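Local atomic coordinates of pngf-ii (Elizabethkingia meningoseptica, PDB entry 4R4X), a protein that removes N-linked glycans from glycoproteins as a peptide:N-glycosidase, probably by cleaving the amide bond between the asparagine side chain and the sugar, as PNGase F does. Residues Asn230-Glu235 and Leu364-Asp369; Asp331-Arg336 and Lys372-Asn377; Arg336-Gly341 and Asn377-Val382; Gln420-Thr425 and Ser531-Gly536. All coordinates share one frame; numbering follows the deposited sequence.

Contact 1: Asn230-Glu235 and Leu364-Asp369; sequences NTIFVE and LSIHPD
Asn230, just before strand 231-240, reaches to the turn where Pro368 and Asp369 leave the neighbouring strand. Its CB lies 3.3 Å from His367 O, CG stays close to the same carbonyl, OD1 passes the CG2 methyl of Ile366 at 4.1 Å, and ND2 donates to Asp369 O over 3.1 Å. That bond lies in the amide plane and meets a lone pair in the carbonyl plane, which helps to set the rotation of the amide. One residue on, Thr231 OG1, set between its own N and carbonyl carbon (chi1 56°), donates to Asp369 OD2 over 2.6 Å on the anti side of the carboxylate. The two polar grips tie down an inverse gamma turn centred on Pro368, and His367 O accepts from both Thr231 N and Asp369 N. Strands 231-240 and 358-367 are the inner pair of a four-stranded antiparallel sheet, in a region assigned to the N-terminal PNGase F family domain, with 186-196 and 326-331 outside them. On the face carrying Thr231 and Phe233, the Phe233 and His367 rings approach obliquely, centroids 5.7 Å apart and planes at 90°, with Phe233 CD1 3.9 Å from His367 CD2. Ser365 OG shares a 2.7 Å hydrogen bond with His367 NE2 and also meets Arg329. On the other face, Val234 CG2 packs against Leu364 CD2 at 3.6 Å.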
loop_
_atom_site.group_PDB
_atom_site.type_symbol
_atom_site.label_atom_id
_atom_site.label_comp_id
_atom_site.label_asym_id
_atom_site.label_seq_id
_atom_site.Cartn_x
_atom_site.Cartn_y
_atom_site.Cartn_z
ATOM N N ASN A 230 -7.854 -9.669 -5.423
ATOM C CA ASN A 230 -7.558 -8.524 -4.553
ATOM C C ASN A 230 -6.056 -8.211 -4.594
ATOM O O ASN A 230 -5.220 -9.107 -4.796
ATOM C CB ASN A 230 -7.917 -8.850 -3.115
ATOM C CG ASN A 230 -9.407 -8.841 -2.813
ATOM O OD1 ASN A 230 -9.761 -9.089 -1.670
ATOM N ND2 ASN A 230 -10.268 -8.581 -3.780
ATOM N N THR A 231 -5.692 -6.955 -4.383
ATOM C CA THR A 231 -4.287 -6.614 -4.321
ATOM C C THR A 231 -3.890 -6.300 -2.885
ATOM O O THR A 231 -4.749 -5.960 -2.028
ATOM C CB THR A 231 -3.927 -5.455 -5.260
ATOM O OG1 THR A 231 -4.742 -4.311 -4.976
ATOM C CG2 THR A 231 -4.115 -5.860 -6.694
ATOM N N ILE A 232 -2.596 -6.447 -2.627
ATOM C CA ILE A 232 -2.042 -6.310 -1.281
ATOM C C ILE A 232 -0.742 -5.519 -1.333
ATOM O O ILE A 232 0.144 -5.803 -2.156
ATOM C CB ILE A 232 -1.710 -7.665 -0.639
ATOM C CG1 ILE A 232 -2.819 -8.699 -0.822
ATOM C CG2 ILE A 232 -1.443 -7.465 0.842
ATOM C CD1 ILE A 232 -2.365 -10.117 -0.548
ATOM N N PHE A 233 -0.635 -4.537 -0.448
ATOM C CA PHE A 233 0.531 -3.689 -0.366
ATOM C C PHE A 233 0.983 -3.607 1.098
ATOM O O PHE A 233 0.176 -3.757 2.030
ATOM C CB PHE A 233 0.216 -2.257 -0.836
ATOM C CG PHE A 233 0.008 -2.112 -2.314
ATOM C CD1 PHE A 233 -1.144 -2.543 -2.907
ATOM C CD2 PHE A 233 0.974 -1.470 -3.105
ATOM C CE1 PHE A 233 -1.334 -2.392 -4.273
ATOM C CE2 PHE A 233 0.792 -1.318 -4.479
ATOM C CZ PHE A 233 -0.365 -1.794 -5.059
ATOM N N VAL A 234 2.283 -3.375 1.283
ATOM C CA VAL A 234 2.850 -3.160 2.591
ATOM C C VAL A 234 3.516 -1.812 2.570
ATOM O O VAL A 234 4.238 -1.508 1.616
ATOM C CB VAL A 234 3.843 -4.271 2.984
ATOM C CG1 VAL A 234 4.958 -4.444 1.950
ATOM C CG2 VAL A 234 4.419 -4.002 4.361
ATOM N N GLU A 235 3.255 -1.009 3.607
ATOM C CA GLU A 235 3.809 0.350 3.710
ATOM C C GLU A 235 4.526 0.616 5.028
ATOM O O GLU A 235 3.966 0.440 6.114
ATOM C CB GLU A 235 2.733 1.409 3.504
ATOM C CG GLU A 235 3.298 2.838 3.397
ATOM C CD GLU A 235 2.235 3.847 2.963
ATOM O OE1 GLU A 235 2.523 4.717 2.122
ATOM O OE2 GLU A 235 1.099 3.779 3.472
ATOM N N LEU A 364 -0.287 -3.067 6.478
ATOM C CA LEU A 364 -0.685 -3.706 5.250
ATOM C C LEU A 364 -2.002 -3.129 4.767
ATOM O O LEU A 364 -2.826 -2.673 5.573
ATOM C CB LEU A 364 -0.869 -5.209 5.469
ATOM C CG LEU A 364 0.231 -6.033 6.125
ATOM C CD1 LEU A 364 -0.175 -7.503 6.210
ATOM C CD2 LEU A 364 1.527 -5.909 5.353
ATOM N N SER A 365 -2.218 -3.128 3.460
ATOM C CA SER A 365 -3.517 -2.771 2.917
ATOM C C SER A 365 -3.954 -3.791 1.866
ATOM O O SER A 365 -3.131 -4.295 1.060
ATOM C CB SER A 365 -3.511 -1.367 2.312
ATOM O OG SER A 365 -2.622 -1.263 1.226
ATOM N N ILE A 366 -5.245 -4.091 1.903
ATOM C CA ILE A 366 -5.887 -5.050 1.015
ATOM C C ILE A 366 -6.994 -4.339 0.249
ATOM O O ILE A 366 -7.891 -3.716 0.846
ATOM C CB ILE A 366 -6.478 -6.240 1.788
ATOM C CG1 ILE A 366 -5.429 -6.862 2.702
ATOM C CG2 ILE A 366 -7.050 -7.285 0.809
ATOM C CD1 ILE A 366 -6.012 -7.519 3.926
ATOM N N HIS A 367 -6.909 -4.416 -1.077
ATOM C CA HIS A 367 -7.750 -3.643 -1.962
ATOM C C HIS A 367 -8.654 -4.572 -2.787
ATOM O O HIS A 367 -8.169 -5.590 -3.303
ATOM C CB HIS A 367 -6.889 -2.746 -2.849
ATOM C CG HIS A 367 -5.976 -1.868 -2.058
ATOM N ND1 HIS A 367 -6.327 -0.592 -1.654
ATOM C CD2 HIS A 367 -4.769 -2.119 -1.507
ATOM C CE1 HIS A 367 -5.351 -0.078 -0.929
ATOM N NE2 HIS A 367 -4.404 -0.993 -0.806
ATOM N N PRO A 368 -9.959 -4.229 -2.891
ATOM C CA PRO A 368 -11.034 -5.069 -3.453
ATOM C C PRO A 368 -11.020 -5.122 -4.991
ATOM O O PRO A 368 -12.035 -4.900 -5.647
ATOM C CB PRO A 368 -12.315 -4.367 -2.949
ATOM C CG PRO A 368 -11.921 -2.929 -2.870
ATOM C CD PRO A 368 -10.511 -2.961 -2.344
ATOM N N ASP A 369 -9.871 -5.442 -5.553
ATOM C CA ASP A 369 -9.697 -5.509 -6.974
ATOM C C ASP A 369 -10.139 -6.886 -7.501
ATOM O O ASP A 369 -10.435 -7.788 -6.729
ATOM C CB ASP A 369 -8.208 -5.293 -7.288
ATOM C CG ASP A 369 -7.784 -3.871 -7.092
ATOM O OD1 ASP A 369 -8.612 -2.971 -7.374
ATOM O OD2 ASP A 369 -6.616 -3.635 -6.683
#

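Contact 2: Asp331-Arg336 and Lys372-Asn377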
loop_
_atom_site.group_PDB
_atom_site.type_symbol
_atom_site.label_atom_id
_atom_site.label_comp_id
_atom_site.label_asym_id
_atom_site.label_seq_id
_atom_site.Cartn_x
_atom_site.Cartn_y
_atom_site.Cartn_z
ATOM N N ASP A 331 4.079 -3.574 -3.470
ATOM C CA ASP A 331 2.992 -4.465 -3.902
ATOM C C ASP A 331 3.438 -5.884 -3.581
ATOM O O ASP A 331 4.493 -6.315 -4.024
ATOM C CB ASP A 331 2.804 -4.257 -5.388
ATOM C CG ASP A 331 1.673 -5.092 -6.004
ATOM O OD1 ASP A 331 1.145 -6.033 -5.358
ATOM O OD2 ASP A 331 1.350 -4.789 -7.174
ATOM N N ILE A 332 2.660 -6.598 -2.783
ATOM C CA ILE A 332 2.991 -7.973 -2.419
ATOM C C ILE A 332 1.853 -8.951 -2.787
ATOM O O ILE A 332 1.707 -10.001 -2.153
ATOM C CB ILE A 332 3.320 -8.089 -0.913
ATOM C CG1 ILE A 332 2.259 -7.414 -0.052
ATOM C CG2 ILE A 332 4.680 -7.483 -0.604
ATOM C CD1 ILE A 332 2.425 -7.760 1.424
ATOM N N THR A 333 1.113 -8.627 -3.838
ATOM C CA THR A 333 -0.101 -9.378 -4.276
ATOM C C THR A 333 0.186 -10.858 -4.502
ATOM O O THR A 333 -0.617 -11.718 -4.120
ATOM C CB THR A 333 -0.709 -8.709 -5.542
ATOM O OG1 THR A 333 -1.141 -7.383 -5.195
ATOM C CG2 THR A 333 -1.883 -9.506 -6.112
ATOM N N GLU A 334 1.364 -11.164 -5.047
ATOM C CA GLU A 334 1.782 -12.553 -5.258
ATOM C C GLU A 334 1.977 -13.415 -3.978
ATOM O O GLU A 334 2.059 -14.648 -4.069
ATOM C CB GLU A 334 3.061 -12.609 -6.152
ATOM C CG GLU A 334 4.398 -12.380 -5.452
ATOM C CD GLU A 334 4.765 -10.915 -5.220
ATOM O OE1 GLU A 334 3.878 -10.039 -5.271
ATOM O OE2 GLU A 334 5.956 -10.635 -4.976
ATOM N N LEU A 335 2.074 -12.793 -2.806
ATOM C CA LEU A 335 2.203 -13.553 -1.556
ATOM C C LEU A 335 0.861 -13.824 -0.866
ATOM O O LEU A 335 0.818 -14.375 0.247
ATOM C CB LEU A 335 3.161 -12.829 -0.590
ATOM C CG LEU A 335 4.577 -12.606 -1.130
ATOM C CD1 LEU A 335 5.413 -11.772 -0.173
ATOM C CD2 LEU A 335 5.229 -13.956 -1.413
ATOM N N ARG A 336 -0.216 -13.440 -1.538
ATOM C CA ARG A 336 -1.573 -13.677 -1.067
ATOM C C ARG A 336 -1.793 -15.107 -0.500
ATOM O O ARG A 336 -2.317 -15.244 0.587
ATOM C CB ARG A 336 -2.588 -13.359 -2.177
ATOM C CG ARG A 336 -4.046 -13.468 -1.724
ATOM C CD ARG A 336 -5.033 -13.454 -2.885
ATOM N NE ARG A 336 -4.844 -14.647 -3.706
ATOM C CZ ARG A 336 -5.245 -15.866 -3.353
ATOM N NH1 ARG A 336 -5.916 -16.079 -2.220
ATOM N NH2 ARG A 336 -4.988 -16.875 -4.160
ATOM N N LYS A 372 -6.280 -9.862 -12.913
ATOM C CA LYS A 372 -6.133 -11.143 -13.626
ATOM C C LYS A 372 -4.696 -11.318 -14.131
ATOM O O LYS A 372 -4.447 -12.090 -15.040
ATOM C CB LYS A 372 -7.091 -11.153 -14.813
ATOM C CG LYS A 372 -8.560 -11.014 -14.436
ATOM C CD LYS A 372 -9.002 -12.181 -13.566
ATOM C CE LYS A 372 -10.477 -12.530 -13.748
ATOM N NZ LYS A 372 -11.320 -11.580 -12.971
ATOM N N ILE A 373 -3.759 -10.603 -13.519
ATOM C CA ILE A 373 -2.363 -10.548 -13.967
ATOM C C ILE A 373 -1.425 -11.386 -13.108
ATOM O O ILE A 373 -0.494 -12.007 -13.640
ATOM C CB ILE A 373 -1.878 -9.080 -14.006
ATOM C CG1 ILE A 373 -2.536 -8.356 -15.187
ATOM C CG2 ILE A 373 -0.372 -8.985 -14.148
ATOM C CD1 ILE A 373 -2.792 -6.890 -14.923
ATOM N N VAL A 374 -1.665 -11.408 -11.802
ATOM C CA VAL A 374 -0.895 -12.220 -10.868
ATOM C C VAL A 374 -1.769 -13.376 -10.404
ATOM O O VAL A 374 -2.720 -13.173 -9.636
ATOM C CB VAL A 374 -0.445 -11.358 -9.661
ATOM C CG1 VAL A 374 0.263 -12.211 -8.629
ATOM C CG2 VAL A 374 0.431 -10.218 -10.162
ATOM N N ASN A 375 -1.476 -14.580 -10.905
ATOM C CA ASN A 375 -2.406 -15.702 -10.809
ATOM C C ASN A 375 -1.876 -16.938 -10.070
ATOM O O ASN A 375 -2.492 -18.001 -10.132
ATOM C CB ASN A 375 -2.849 -16.106 -12.214
ATOM C CG ASN A 375 -3.558 -14.987 -12.921
ATOM O OD1 ASN A 375 -4.573 -14.509 -12.442
ATOM N ND2 ASN A 375 -3.028 -14.551 -14.051
ATOM N N ASN A 376 -0.752 -16.802 -9.373
ATOM C CA ASN A 376 -0.204 -17.931 -8.609
ATOM C C ASN A 376 -1.087 -18.248 -7.415
ATOM O O ASN A 376 -1.606 -17.337 -6.789
ATOM C CB ASN A 376 1.235 -17.698 -8.188
ATOM C CG ASN A 376 1.397 -16.549 -7.200
ATOM O OD1 ASN A 376 1.764 -16.752 -6.016
ATOM N ND2 ASN A 376 1.149 -15.355 -7.666
ATOM N N ASN A 377 -1.295 -19.534 -7.129
ATOM C CA ASN A 377 -2.012 -19.953 -5.919
ATOM C C ASN A 377 -1.124 -20.764 -4.998
ATOM O O ASN A 377 -1.610 -21.385 -4.046
ATOM C CB ASN A 377 -3.291 -20.735 -6.252
ATOM C CG ASN A 377 -3.033 -21.912 -7.174
ATOM O OD1 ASN A 377 -1.908 -22.361 -7.320
ATOM N ND2 ASN A 377 -4.085 -22.416 -7.799
#
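Val374 presses one methyl, CG1, onto Glu334, lying 3.7 Å from CA and 3.8 Å from CB of that residue. The methyl stands opposite the Val374 backbone N (chi1 176°), which directs it at Glu334, while Val374 CB also passes Thr333 CG2 at 4.3 Å. Glu334 does not return the approach with its carboxylate. CG sits between N and the carbonyl carbon and the chain then folds at chi2 (-82°), carrying the acid away from Val374 to Tyr498 OH and to a salt bridge with Arg422, both through OE2. The polypeptide around these side chains is a turn rather than regular sheet: Asp331 ends a strand and opens an Asx turn, its OD1 accepting from Thr333 N at 3.0 Å and from Thr333 OG1 at 2.7 Å, and a short 3-10 segment, 333-335, follows. Two bonds on one oxygen pin the carboxylate and set the Thr333 hydroxyl, which also meets Ile232 N. Arg336 NH2 comes only to 4.3 Å from Asn376 O, and its NH1 is hydrogen-bonded to Ile226 O.

Contact 3: Arg336-Gly341 and Asn377-Val382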
loop_
_atom_site.group_PDB
_atom_site.type_symbol
_atom_site.label_atom_id
_atom_site.label_comp_id
_atom_site.label_asym_id
_atom_site.label_seq_id
_atom_site.Cartn_x
_atom_site.Cartn_y
_atom_site.Cartn_z
ATOM N N ARG A 336 -0.216 -13.440 -1.538
ATOM C CA ARG A 336 -1.573 -13.677 -1.067
ATOM C C ARG A 336 -1.793 -15.107 -0.500
ATOM O O ARG A 336 -2.317 -15.244 0.587
ATOM C CB ARG A 336 -2.588 -13.359 -2.177
ATOM C CG ARG A 336 -4.046 -13.468 -1.724
ATOM C CD ARG A 336 -5.033 -13.454 -2.885
ATOM N NE ARG A 336 -4.844 -14.647 -3.706
ATOM C CZ ARG A 336 -5.245 -15.866 -3.353
ATOM N NH1 ARG A 336 -5.916 -16.079 -2.220
ATOM N NH2 ARG A 336 -4.988 -16.875 -4.160
ATOM N N PRO A 337 -1.350 -16.160 -1.217
ATOM C CA PRO A 337 -1.556 -17.526 -0.701
ATOM C C PRO A 337 -0.894 -17.804 0.653
ATOM O O PRO A 337 -1.382 -18.639 1.395
ATOM C CB PRO A 337 -0.953 -18.416 -1.788
ATOM C CG PRO A 337 -1.030 -17.577 -3.028
ATOM C CD PRO A 337 -0.734 -16.173 -2.552
ATOM N N GLN A 338 0.197 -17.113 0.967
ATOM C CA GLN A 338 0.880 -17.280 2.231
ATOM C C GLN A 338 0.241 -16.413 3.324
ATOM O O GLN A 338 0.400 -16.708 4.495
ATOM C CB GLN A 338 2.374 -16.949 2.052
ATOM C CG GLN A 338 3.279 -17.157 3.256
ATOM C CD GLN A 338 3.445 -18.619 3.649
ATOM O OE1 GLN A 338 3.425 -18.967 4.836
ATOM N NE2 GLN A 338 3.602 -19.477 2.660
ATOM N N LEU A 339 -0.481 -15.359 2.942
ATOM C CA LEU A 339 -1.071 -14.409 3.918
ATOM C C LEU A 339 -2.535 -14.644 4.232
ATOM O O LEU A 339 -2.970 -14.407 5.357
ATOM C CB LEU A 339 -0.928 -12.982 3.403
ATOM C CG LEU A 339 0.493 -12.444 3.218
ATOM C CD1 LEU A 339 0.443 -11.219 2.310
ATOM C CD2 LEU A 339 1.109 -12.104 4.556
ATOM N N SER A 340 -3.302 -15.090 3.240
ATOM C CA SER A 340 -4.761 -15.099 3.327
ATOM C C SER A 340 -5.254 -15.936 4.509
ATOM O O SER A 340 -4.841 -17.090 4.684
ATOM C CB SER A 340 -5.372 -15.644 2.025
ATOM O OG SER A 340 -6.773 -15.486 2.036
ATOM N N GLY A 341 -6.105 -15.327 5.329
ATOM C CA GLY A 341 -6.845 -16.036 6.371
ATOM C C GLY A 341 -5.989 -16.648 7.471
ATOM O O GLY A 341 -6.392 -17.632 8.075
ATOM N N ASN A 377 -1.295 -19.534 -7.129
ATOM C CA ASN A 377 -2.012 -19.953 -5.919
ATOM C C ASN A 377 -1.124 -20.764 -4.998
ATOM O O ASN A 377 -1.610 -21.385 -4.046
ATOM C CB ASN A 377 -3.291 -20.735 -6.252
ATOM C CG ASN A 377 -3.033 -21.912 -7.174
ATOM O OD1 ASN A 377 -1.908 -22.361 -7.320
ATOM N ND2 ASN A 377 -4.085 -22.416 -7.799
ATOM N N PHE A 378 0.178 -20.732 -5.280
ATOM C CA PHE A 378 1.195 -21.505 -4.601
ATOM C C PHE A 378 2.383 -20.608 -4.293
ATOM O O PHE A 378 2.811 -19.831 -5.151
ATOM C CB PHE A 378 1.640 -22.663 -5.496
ATOM C CG PHE A 378 2.739 -23.520 -4.914
ATOM C CD1 PHE A 378 4.067 -23.211 -5.136
ATOM C CD2 PHE A 378 2.434 -24.665 -4.173
ATOM C CE1 PHE A 378 5.082 -24.011 -4.621
ATOM C CE2 PHE A 378 3.442 -25.450 -3.644
ATOM C CZ PHE A 378 4.770 -25.134 -3.887
ATOM N N VAL A 379 2.876 -20.709 -3.059
ATOM C CA VAL A 379 4.053 -19.991 -2.556
ATOM C C VAL A 379 4.869 -20.939 -1.683
ATOM O O VAL A 379 4.324 -21.544 -0.768
ATOM C CB VAL A 379 3.632 -18.778 -1.690
ATOM C CG1 VAL A 379 4.834 -18.108 -1.065
ATOM C CG2 VAL A 379 2.851 -17.773 -2.525
ATOM N N LEU A 380 6.159 -21.099 -1.996
ATOM C CA LEU A 380 7.092 -21.908 -1.205
ATOM C C LEU A 380 8.411 -21.165 -1.035
ATOM O O LEU A 380 9.129 -20.957 -2.022
ATOM C CB LEU A 380 7.402 -23.226 -1.906
ATOM C CG LEU A 380 8.295 -24.198 -1.123
ATOM C CD1 LEU A 380 7.603 -24.662 0.134
ATOM C CD2 LEU A 380 8.683 -25.400 -1.968
ATOM N N PRO A 381 8.745 -20.768 0.209
ATOM C CA PRO A 381 10.037 -20.136 0.481
ATOM C C PRO A 381 11.152 -21.177 0.405
ATOM O O PRO A 381 11.085 -22.169 1.118
ATOM C CB PRO A 381 9.900 -19.633 1.917
ATOM C CG PRO A 381 8.858 -20.505 2.542
ATOM C CD PRO A 381 7.911 -20.894 1.420
ATOM N N VAL A 382 12.142 -20.966 -0.459
ATOM C CA VAL A 382 13.174 -21.975 -0.708
ATOM C C VAL A 382 14.519 -21.609 -0.096
ATOM O O VAL A 382 15.215 -22.473 0.407
ATOM C CB VAL A 382 13.302 -22.323 -2.206
ATOM C CG1 VAL A 382 12.069 -23.085 -2.672
ATOM C CG2 VAL A 382 13.477 -21.098 -3.063
#
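Pro337, in the first turn of the short helix 336-339, meets Val379 on strand 378-384, an outermost strand of the nine-stranded antiparallel sheet. The strand begins with a classic beta bulge, in which Asn377 and Phe378 together face Gly536. Pro337 and Val379 cross at about a right angle: the proline ring turns its CG and CD toward the CG2 methyl of Val379, each 3.9 Å away. The two valine methyls divide the work. CG1 lies opposite the backbone N (chi1 175°) and meets Gln338 CB at 4.1 Å, whereas CG2, on the side of the backbone N, takes the proline; with one methyl on each, the valine fork straddles two successive residues of the helix. Gln338 and Val379 also cross nearly perpendicularly. The same proline ring also touches the bulge, with CG 3.7 Å from Asn377 C and CB 3.8 Å from Asn377 O. The Asn377 side chain leads elsewhere, its OD1 accepting from Glu538 N. Van der Waals contact joins the helix to the strand, without a hydrogen bond. The helix is closed by its own backbone, where Arg336 O accepts from Leu339 N at 3.0 Å and from Ser340 N at 2.8 Å.

Contact 4: Gln420-Thr425 and Ser531-Gly536; sequences QLRYIT and SGVLLG
Neither flat group, the Tyr423 ring or the Arg422 guanidinium, is stacked across this strand pair. Ser531 O comes at the Tyr423 ring obliquely, 3.5 Å from CD1, while the phenol OH reaches Asn442. Val533 CG2 approaches the Arg422 guanidinium, again at a slant, about 4.4 Å from NH2; the arginine chain is extended from CG to NE, with CG lying opposite the backbone N (chi1 178°), which lifts the charge well off the strand to a salt bridge with Glu334 and to the carbonyl of Glu298. A water is held between the two strands, donating to Arg422 O at 2.9 Å and to Ser531 OG at 3.1 Å and accepting weakly from Arg422 NH2. Ser531 OG also hydrogen-bonds Glu298 OE1. At the far end of the same face, Leu535 CD1 touches both Gln420 OE1 (3.8 Å) and Arg422 CB (4.0 Å). On the other face Gly532 has no side chain, and Leu421 CD1 settles 3.8 Å from its CA; Leu534 CD1 comes to 3.4 Å from Gln420 O. Backbone bonds join Gln420 with Leu535, Arg422 with Val533 and Ile424 with Ser531 in both directions. Such alternation of hydrogen-bonded and non-hydrogen-bonded pairs is that of a regular antiparallel sheet, here in the region of the C-terminal PNGase F family domain, consistent with the jelly-roll architecture known from PNGase F.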
loop_
_atom_site.group_PDB
_atom_site.type_symbol
_atom_site.label_atom_id
_atom_site.label_comp_id
_atom_site.label_asym_id
_atom_site.label_seq_id
_atom_site.Cartn_x
_atom_site.Cartn_y
_atom_site.Cartn_z
ATOM N N GLN A 420 7.780 -19.436 -11.085
ATOM C CA GLN A 420 8.682 -18.295 -11.050
ATOM C C GLN A 420 9.478 -18.342 -9.766
ATOM O O GLN A 420 8.983 -18.847 -8.747
ATOM C CB GLN A 420 7.906 -16.983 -11.065
ATOM C CG GLN A 420 7.062 -16.732 -12.299
ATOM C CD GLN A 420 6.151 -15.548 -12.080
ATOM O OE1 GLN A 420 6.345 -14.768 -11.159
ATOM N NE2 GLN A 420 5.148 -15.418 -12.924
ATOM N N LEU A 421 10.694 -17.796 -9.806
ATOM C CA LEU A 421 11.433 -17.543 -8.595
ATOM C C LEU A 421 11.387 -16.053 -8.329
ATOM O O LEU A 421 11.890 -15.264 -9.130
ATOM C CB LEU A 421 12.885 -18.008 -8.706
ATOM C CG LEU A 421 13.699 -17.878 -7.412
ATOM C CD1 LEU A 421 13.181 -18.812 -6.335
ATOM C CD2 LEU A 421 15.180 -18.155 -7.647
ATOM N N ARG A 422 10.744 -15.684 -7.224
ATOM C CA ARG A 422 10.764 -14.311 -6.718
ATOM C C ARG A 422 12.078 -14.162 -6.001
ATOM O O ARG A 422 12.303 -14.809 -4.976
ATOM C CB ARG A 422 9.600 -14.072 -5.760
ATOM C CG ARG A 422 9.530 -12.678 -5.127
ATOM C CD ARG A 422 8.388 -12.659 -4.123
ATOM N NE ARG A 422 8.193 -11.386 -3.427
ATOM C CZ ARG A 422 8.715 -11.059 -2.246
ATOM N NH1 ARG A 422 8.412 -9.890 -1.711
ATOM N NH2 ARG A 422 9.534 -11.872 -1.598
ATOM N N TYR A 423 12.947 -13.324 -6.549
ATOM C CA TYR A 423 14.349 -13.298 -6.164
ATOM C C TYR A 423 14.763 -11.877 -5.803
ATOM O O TYR A 423 14.656 -10.958 -6.629
ATOM C CB TYR A 423 15.208 -13.810 -7.312
ATOM C CG TYR A 423 16.699 -13.875 -7.051
ATOM C CD1 TYR A 423 17.230 -14.801 -6.160
ATOM C CD2 TYR A 423 17.587 -13.051 -7.740
ATOM C CE1 TYR A 423 18.600 -14.885 -5.938
ATOM C CE2 TYR A 423 18.959 -13.155 -7.554
ATOM C CZ TYR A 423 19.460 -14.070 -6.649
ATOM O OH TYR A 423 20.810 -14.157 -6.404
ATOM N N ILE A 424 15.169 -11.711 -4.552
ATOM C CA ILE A 424 15.670 -10.430 -4.033
ATOM C C ILE A 424 17.147 -10.572 -3.748
ATOM O O ILE A 424 17.543 -11.408 -2.951
ATOM C CB ILE A 424 14.939 -10.002 -2.750
ATOM C CG1 ILE A 424 13.437 -9.982 -2.994
ATOM C CG2 ILE A 424 15.402 -8.613 -2.295
ATOM C CD1 ILE A 424 12.604 -9.682 -1.759
ATOM N N THR A 425 17.963 -9.751 -4.392
ATOM C CA THR A 425 19.402 -9.821 -4.203
ATOM C C THR A 425 20.029 -8.456 -3.980
ATOM O O THR A 425 19.710 -7.500 -4.713
ATOM C CB THR A 425 20.122 -10.523 -5.383
ATOM O OG1 THR A 425 21.533 -10.529 -5.129
ATOM C CG2 THR A 425 19.832 -9.819 -6.744
ATOM N N SER A 531 17.175 -13.766 -1.248
ATOM C CA SER A 531 16.019 -14.607 -0.948
ATOM C C SER A 531 15.293 -15.048 -2.209
ATOM O O SER A 531 15.263 -14.354 -3.242
ATOM C CB SER A 531 15.071 -13.924 0.040
ATOM O OG SER A 531 14.296 -12.959 -0.608
ATOM N N GLY A 532 14.706 -16.234 -2.104
ATOM C CA GLY A 532 14.000 -16.866 -3.194
ATOM C C GLY A 532 12.742 -17.532 -2.721
ATOM O O GLY A 532 12.770 -18.349 -1.800
ATOM N N VAL A 533 11.628 -17.131 -3.313
ATOM C CA VAL A 533 10.355 -17.734 -3.056
ATOM C C VAL A 533 9.846 -18.297 -4.379
ATOM O O VAL A 533 9.811 -17.598 -5.388
ATOM C CB VAL A 533 9.366 -16.698 -2.493
ATOM C CG1 VAL A 533 7.996 -17.297 -2.320
ATOM C CG2 VAL A 533 9.877 -16.186 -1.156
ATOM N N LEU A 534 9.460 -19.562 -4.366
ATOM C CA LEU A 534 8.880 -20.203 -5.538
ATOM C C LEU A 534 7.389 -19.914 -5.647
ATOM O O LEU A 534 6.663 -20.092 -4.694
ATOM C CB LEU A 534 9.128 -21.709 -5.483
ATOM C CG LEU A 534 8.564 -22.516 -6.648
ATOM C CD1 LEU A 534 9.245 -22.132 -7.941
ATOM C CD2 LEU A 534 8.747 -24.014 -6.395
ATOM N N LEU A 535 6.959 -19.440 -6.815
ATOM C CA LEU A 535 5.577 -19.111 -7.088
ATOM C C LEU A 535 5.123 -19.990 -8.238
ATOM O O LEU A 535 5.925 -20.408 -9.063
ATOM C CB LEU A 535 5.427 -17.665 -7.514
ATOM C CG LEU A 535 6.148 -16.625 -6.644
ATOM C CD1 LEU A 535 6.128 -15.288 -7.355
ATOM C CD2 LEU A 535 5.517 -16.497 -5.278
ATOM N N GLY A 536 3.846 -20.301 -8.262
ATOM C CA GLY A 536 3.286 -21.032 -9.394
ATOM C C GLY A 536 1.795 -21.237 -9.271
ATOM O O GLY A 536 1.173 -20.911 -8.249
HETATM O O HOH W 1 11.912 -13.351 -2.543
#

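Overall arrangement
The four contacts step across the PNGase F-like part of the chain from one sheet to another. Contact 1 lies in the four-stranded sheet, contact 4 in the nine-stranded one, their centres about 20 Å apart without touching. Contacts 2 and 3, with centres about 9 Å apart and sharing Arg336 and Asn377, lie between them. Along the chain, contacts 1, 2 and 3 interleave: residues 331-341 fall between the two strands of contact 1, and residues 372-382 follow its second strand; contact 4 closes last. Strand 378-384 is a neighbour of 527-537, so contacts 3 and 4 meet within one sheet. A loop and short helix thus couple regions assigned to the N- and C-terminal PNGase F families.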